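Local atomic coordinates of putative cell adhesion protein (Bacteroides fragilis, PDB entry 4H40), a protein that is probably a fimbrillin-like subunit of a distinct type of pilus from the human gut microbiome, with a presumed role in cell adhesion. Residues Asn67-Tyr72 and Gly113-Arg118; Ala142-Tyr147 and Gly224-Val229. One frame throughout, in Å; residues are numbered along the deposited sequence.

Both contacts belong to one fimbrillin-like chain, an all-beta protein without helices, and their centres lie about 19 Å apart. They follow each other in series: interaction 1 closes at R118, before interaction 2 opens at A142. Interaction 1 lies toward one end of the molecule, its centre about 24 Å from that of the chain, and packs the loop between strands 56-62 and 74-79 onto strand 113-121. Interaction 2, about 13 Å from the centre, joins two loops between the two beta regions. Strand 113-121 connects them, since R118, three residues beyond Y115 on the same strand, forms a salt bridge with D145 of interaction 2 and packs on T143. One end region is thereby tied to the middle of the elongated subunit.

Interaction 1. Residues Asn67-Tyr72 and Gly113-Arg118; sequences NLLEEY and GTYYFR
Y72 turns the edge of its ring toward the face of Y115 in an offset edge-to-face pair, with ring centroids 5.8 Å apart and planes at 81°. The nearest atoms are CE2 of Y72 and CE1 of Y115, at 3.9 Å, and CE2 comes in obliquely, not squarely over the face. L69 approaches the same Y115 ring from its edge: its CD1 methyl lies near the ring plane, 3.7 Å from CE1 of Y115, and the two side chains cross at about a right angle. L69 thus lies along the CD1-CE1 side of Y115 and Y72 nearer the phenol end, with CE1 shared by both. CG of Y115 sits anti to the carbonyl carbon (chi1 -55°), which sends the ring out from the strand toward the loop. A backbone hydrogen bond from Y72 N to L69 O (2.9 Å) curls residues L69-Y72 back on themselves. Both hydroxyls bond to the backbone of K111, Y115 OH to its O and Y72 OH to its N. The loop joining the beta hairpin of strands 56-62 and 74-79 thus packs on strand 113-121; Y115 also touches I157 of strand 153-157, while Y72 rests on V61 of strand 56-62 and on L108 and M110 of strand 108-110.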
loop_
_atom_site.group_PDB
_atom_site.type_symbol
_atom_site.label_atom_id
_atom_site.label_comp_id
_atom_site.label_asym_id
_atom_site.label_seq_id
_atom_site.Cartn_x
_atom_site.Cartn_y
_atom_site.Cartn_z
ATOM N N ASN B 67 -25.416 33.304 19.331
ATOM C CA ASN B 67 -24.551 33.614 20.485
ATOM C C ASN B 67 -24.738 32.553 21.562
ATOM O O ASN B 67 -25.873 32.171 21.857
ATOM C CB ASN B 67 -24.820 35.007 21.055
ATOM C CG ASN B 67 -24.720 36.127 20.050
ATOM O OD1 ASN B 67 -23.682 36.342 19.406
ATOM N ND2 ASN B 67 -25.803 36.880 19.915
ATOM N N LEU B 68 -23.624 32.089 22.151
ATOM C CA LEU B 68 -23.597 31.032 23.164
ATOM C C LEU B 68 -24.416 31.365 24.420
ATOM O O LEU B 68 -24.303 32.463 24.981
ATOM C CB LEU B 68 -22.142 30.719 23.556
ATOM C CG LEU B 68 -21.886 29.481 24.418
ATOM C CD1 LEU B 68 -22.413 28.217 23.761
ATOM C CD2 LEU B 68 -20.405 29.342 24.712
ATOM N N LEU B 69 -25.228 30.388 24.859
ATOM C CA LEU B 69 -26.045 30.501 26.063
ATOM C C LEU B 69 -25.596 29.434 27.055
ATOM O O LEU B 69 -26.226 28.380 27.176
ATOM C CB LEU B 69 -27.564 30.403 25.759
ATOM C CG LEU B 69 -28.197 31.462 24.831
ATOM C CD1 LEU B 69 -29.671 31.225 24.679
ATOM C CD2 LEU B 69 -27.940 32.880 25.312
ATOM N N GLU B 70 -24.476 29.720 27.752
ATOM C CA GLU B 70 -23.818 28.881 28.751
ATOM C C GLU B 70 -24.824 28.298 29.785
ATOM O O GLU B 70 -24.663 27.151 30.215
ATOM C CB GLU B 70 -22.739 29.735 29.458
ATOM C CG GLU B 70 -21.866 28.997 30.461
ATOM C CD GLU B 70 -22.405 28.875 31.879
ATOM O OE1 GLU B 70 -23.106 29.805 32.342
ATOM O OE2 GLU B 70 -22.108 27.849 32.535
ATOM N N GLU B 71 -25.856 29.089 30.160
ATOM C CA GLU B 71 -26.888 28.705 31.132
ATOM C C GLU B 71 -27.718 27.487 30.662
ATOM O O GLU B 71 -28.152 26.694 31.501
ATOM C CB GLU B 71 -27.814 29.896 31.469
ATOM C CG GLU B 71 -28.520 30.550 30.283
ATOM C CD GLU B 71 -27.945 31.866 29.784
ATOM O OE1 GLU B 71 -26.806 31.869 29.259
ATOM O OE2 GLU B 71 -28.666 32.888 29.864
ATOM N N TYR B 72 -27.912 27.328 29.336
ATOM C CA TYR B 72 -28.699 26.223 28.807
ATOM C C TYR B 72 -27.825 25.037 28.364
ATOM O O TYR B 72 -28.336 24.104 27.727
ATOM C CB TYR B 72 -29.600 26.701 27.658
ATOM C CG TYR B 72 -30.730 27.625 28.055
ATOM C CD1 TYR B 72 -31.306 27.552 29.323
ATOM C CD2 TYR B 72 -31.262 28.535 27.147
ATOM C CE1 TYR B 72 -32.354 28.393 29.690
ATOM C CE2 TYR B 72 -32.319 29.375 27.500
ATOM C CZ TYR B 72 -32.862 29.296 28.773
ATOM O OH TYR B 72 -33.898 30.116 29.134
ATOM N N GLY B 113 -38.781 30.930 22.830
ATOM C CA GLY B 113 -37.981 31.600 21.811
ATOM C C GLY B 113 -37.348 30.658 20.814
ATOM O O GLY B 113 -37.505 29.439 20.911
ATOM N N THR B 114 -36.641 31.230 19.838
ATOM C CA THR B 114 -35.956 30.457 18.807
ATOM C C THR B 114 -34.496 30.386 19.185
ATOM O O THR B 114 -33.864 31.409 19.469
ATOM C CB THR B 114 -36.202 31.026 17.401
ATOM O OG1 THR B 114 -37.611 31.191 17.203
ATOM C CG2 THR B 114 -35.632 30.132 16.296
ATOM N N TYR B 115 -33.978 29.156 19.197
ATOM C CA TYR B 115 -32.615 28.802 19.571
ATOM C C TYR B 115 -31.952 27.870 18.556
ATOM O O TYR B 115 -32.616 27.018 17.967
ATOM C CB TYR B 115 -32.614 28.086 20.944
ATOM C CG TYR B 115 -33.274 28.856 22.062
ATOM C CD1 TYR B 115 -32.546 29.750 22.843
ATOM C CD2 TYR B 115 -34.623 28.676 22.356
ATOM C CE1 TYR B 115 -33.154 30.465 23.877
ATOM C CE2 TYR B 115 -35.242 29.389 23.383
ATOM C CZ TYR B 115 -34.502 30.277 24.148
ATOM O OH TYR B 115 -35.112 30.969 25.170
ATOM N N TYR B 116 -30.632 28.001 18.398
ATOM C CA TYR B 116 -29.814 27.105 17.585
ATOM C C TYR B 116 -29.198 26.115 18.527
ATOM O O TYR B 116 -28.915 26.475 19.667
ATOM C CB TYR B 116 -28.723 27.873 16.827
ATOM C CG TYR B 116 -29.234 28.633 15.625
ATOM C CD1 TYR B 116 -29.455 27.987 14.410
ATOM C CD2 TYR B 116 -29.448 30.007 15.683
ATOM C CE1 TYR B 116 -29.909 28.683 13.293
ATOM C CE2 TYR B 116 -29.889 30.717 14.569
ATOM C CZ TYR B 116 -30.122 30.051 13.375
ATOM O OH TYR B 116 -30.561 30.737 12.268
ATOM N N PHE B 117 -28.998 24.874 18.100
ATOM C CA PHE B 117 -28.370 23.924 19.003
ATOM C C PHE B 117 -27.420 23.003 18.254
ATOM O O PHE B 117 -27.654 22.627 17.102
ATOM C CB PHE B 117 -29.395 23.135 19.868
ATOM C CG PHE B 117 -30.359 22.237 19.128
ATOM C CD1 PHE B 117 -31.554 22.736 18.629
ATOM C CD2 PHE B 117 -30.080 20.884 18.947
ATOM C CE1 PHE B 117 -32.435 21.908 17.912
ATOM C CE2 PHE B 117 -30.967 20.052 18.237
ATOM C CZ PHE B 117 -32.142 20.570 17.730
ATOM N N ARG B 118 -26.309 22.688 18.923
ATOM C CA ARG B 118 -25.266 21.788 18.441
ATOM C C ARG B 118 -25.085 20.670 19.453
ATOM O O ARG B 118 -25.453 20.824 20.626
ATOM C CB ARG B 118 -23.940 22.526 18.190
ATOM C CG ARG B 118 -24.053 23.666 17.205
ATOM C CD ARG B 118 -22.733 23.968 16.554
ATOM N NE ARG B 118 -22.958 24.303 15.154
ATOM C CZ ARG B 118 -22.320 23.758 14.129
ATOM N NH1 ARG B 118 -21.349 22.883 14.330
ATOM N NH2 ARG B 118 -22.627 24.104 12.896
#

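Interaction 2. Residues Ala142-Tyr147 and Gly224-Val229; sequences ATDDRY and GDVLPV
V226 packs against one face of the R146 guanidinium in this meeting of two loops, one of which forms a type I beta turn from D144 to Y147 that includes an Asx turn. The CG1 methyl lies 3.4 Å above the guanidinium plane, offset toward its rim, and comes within 3.6 Å of NE of R146. Its other methyl, CG2, approaches NH1 of R146 at 3.8 Å, so the forked valine side chain spreads across the flat group. No hydrogen bond joins the two segments. At the other end of the contact, OD2 of D145 makes a van der Waals approach to the glycine backbone, 3.5 Å from CA of G224. The D145 carboxylate is held from outside the two segments: OD2 in a salt bridge with R118 NH2 of strand 113-121, OD1 by the backbone N of M152, farther along its own loop.

The second shell fixes the guanidinium. A bend at chi3 folds the arginine back on D144 in a bidentate, side-on salt bridge, one nitrogen to each carboxylate oxygen. The NH2 to OD2 bond is less straight (150°) and tilted from the guanidinium plane; Q180 NE2 of strand 177-190 also bonds to D144 OD2. On the other oxygen, the anti lone pair of D144 OD1 takes the backbone N of R146, which makes the Asx turn, while its syn lone pair receives R146 NE at 2.7 Å, almost straight at 175° and in the guanidinium plane.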
loop_
_atom_site.group_PDB
_atom_site.type_symbol
_atom_site.label_atom_id
_atom_site.label_comp_id
_atom_site.label_asym_id
_atom_site.label_seq_id
_atom_site.Cartn_x
_atom_site.Cartn_y
_atom_site.Cartn_z
ATOM N N ALA B 142 -20.245 14.806 16.505
ATOM C CA ALA B 142 -20.791 16.147 16.658
ATOM C C ALA B 142 -21.648 16.541 15.462
ATOM O O ALA B 142 -21.772 15.794 14.483
ATOM C CB ALA B 142 -19.641 17.149 16.806
ATOM N N THR B 143 -22.226 17.730 15.561
ATOM C CA THR B 143 -22.981 18.431 14.532
ATOM C C THR B 143 -21.988 18.759 13.407
ATOM O O THR B 143 -20.874 19.213 13.683
ATOM C CB THR B 143 -23.590 19.702 15.168
ATOM O OG1 THR B 143 -24.468 19.334 16.237
ATOM C CG2 THR B 143 -24.320 20.562 14.172
ATOM N N ASP B 144 -22.361 18.502 12.159
ATOM C CA ASP B 144 -21.486 18.787 11.029
ATOM C C ASP B 144 -22.236 19.567 9.987
ATOM O O ASP B 144 -23.225 19.070 9.442
ATOM C CB ASP B 144 -20.923 17.499 10.434
ATOM C CG ASP B 144 -19.522 17.633 9.897
ATOM O OD1 ASP B 144 -19.314 18.459 8.992
ATOM O OD2 ASP B 144 -18.640 16.891 10.364
ATOM N N ASP B 145 -21.768 20.789 9.695
ATOM C CA ASP B 145 -22.426 21.650 8.719
ATOM C C ASP B 145 -22.050 21.274 7.278
ATOM O O ASP B 145 -22.632 21.815 6.332
ATOM C CB ASP B 145 -22.107 23.116 9.015
ATOM C CG ASP B 145 -22.930 23.749 10.136
ATOM O OD1 ASP B 145 -23.881 23.094 10.629
ATOM O OD2 ASP B 145 -22.631 24.919 10.506
ATOM N N ARG B 146 -21.135 20.305 7.109
ATOM C CA ARG B 146 -20.710 19.852 5.785
ATOM C C ARG B 146 -21.814 19.053 5.096
ATOM O O ARG B 146 -21.842 19.017 3.870
ATOM C CB ARG B 146 -19.409 19.027 5.861
ATOM C CG ARG B 146 -18.167 19.884 6.078
ATOM C CD ARG B 146 -16.922 19.059 6.393
ATOM N NE ARG B 146 -16.917 18.555 7.772
ATOM C CZ ARG B 146 -15.847 18.098 8.417
ATOM N NH1 ARG B 146 -14.658 18.092 7.827
ATOM N NH2 ARG B 146 -15.957 17.652 9.658
ATOM N N TYR B 147 -22.717 18.419 5.864
ATOM C CA TYR B 147 -23.806 17.605 5.304
ATOM C C TYR B 147 -25.125 18.081 5.833
ATOM O O TYR B 147 -25.197 18.513 6.982
ATOM C CB TYR B 147 -23.618 16.104 5.595
ATOM C CG TYR B 147 -22.175 15.659 5.508
ATOM C CD1 TYR B 147 -21.559 15.465 4.276
ATOM C CD2 TYR B 147 -21.398 15.523 6.655
ATOM C CE1 TYR B 147 -20.211 15.120 4.188
ATOM C CE2 TYR B 147 -20.047 15.184 6.579
ATOM C CZ TYR B 147 -19.458 14.983 5.341
ATOM O OH TYR B 147 -18.129 14.638 5.259
ATOM N N GLY B 224 -19.857 27.217 10.918
ATOM C CA GLY B 224 -19.419 26.201 9.962
ATOM C C GLY B 224 -17.957 25.783 9.908
ATOM O O GLY B 224 -17.597 24.982 9.038
ATOM N N ASP B 225 -17.097 26.309 10.805
ATOM C CA ASP B 225 -15.685 25.924 10.822
ATOM C C ASP B 225 -15.563 24.488 11.307
ATOM O O ASP B 225 -16.363 24.036 12.137
ATOM C CB ASP B 225 -14.832 26.879 11.675
ATOM C CG ASP B 225 -14.541 28.237 11.035
ATOM O OD1 ASP B 225 -14.708 28.367 9.795
ATOM O OD2 ASP B 225 -14.124 29.161 11.768
ATOM N N VAL B 226 -14.627 23.744 10.696
ATOM C CA VAL B 226 -14.336 22.320 10.943
ATOM C C VAL B 226 -12.816 22.123 11.026
ATOM O O VAL B 226 -12.073 22.970 10.516
ATOM C CB VAL B 226 -14.976 21.403 9.867
ATOM C CG1 VAL B 226 -16.491 21.332 10.025
ATOM C CG2 VAL B 226 -14.599 21.831 8.450
ATOM N N LEU B 227 -12.357 21.027 11.668
ATOM C CA LEU B 227 -10.922 20.727 11.814
ATOM C C LEU B 227 -10.175 20.716 10.461
ATOM O O LEU B 227 -10.599 20.017 9.531
ATOM C CB LEU B 227 -10.672 19.378 12.514
ATOM C CG LEU B 227 -11.254 19.148 13.884
ATOM C CD1 LEU B 227 -10.847 17.786 14.397
ATOM C CD2 LEU B 227 -10.844 20.233 14.852
ATOM N N PRO B 228 -9.056 21.468 10.339
ATOM C CA PRO B 228 -8.331 21.487 9.056
ATOM C C PRO B 228 -7.531 20.216 8.811
ATOM O O PRO B 228 -7.176 19.515 9.763
ATOM C CB PRO B 228 -7.403 22.692 9.199
ATOM C CG PRO B 228 -7.142 22.780 10.664
ATOM C CD PRO B 228 -8.416 22.358 11.334
ATOM N N VAL B 229 -7.211 19.963 7.528
ATOM C CA VAL B 229 -6.401 18.826 7.076
ATOM C C VAL B 229 -4.978 19.353 6.750
ATOM O O VAL B 229 -4.594 19.431 5.572
ATOM C CB VAL B 229 -7.025 18.038 5.879
ATOM C CG1 VAL B 229 -6.446 16.626 5.801
ATOM C CG2 VAL B 229 -8.553 17.992 5.951
#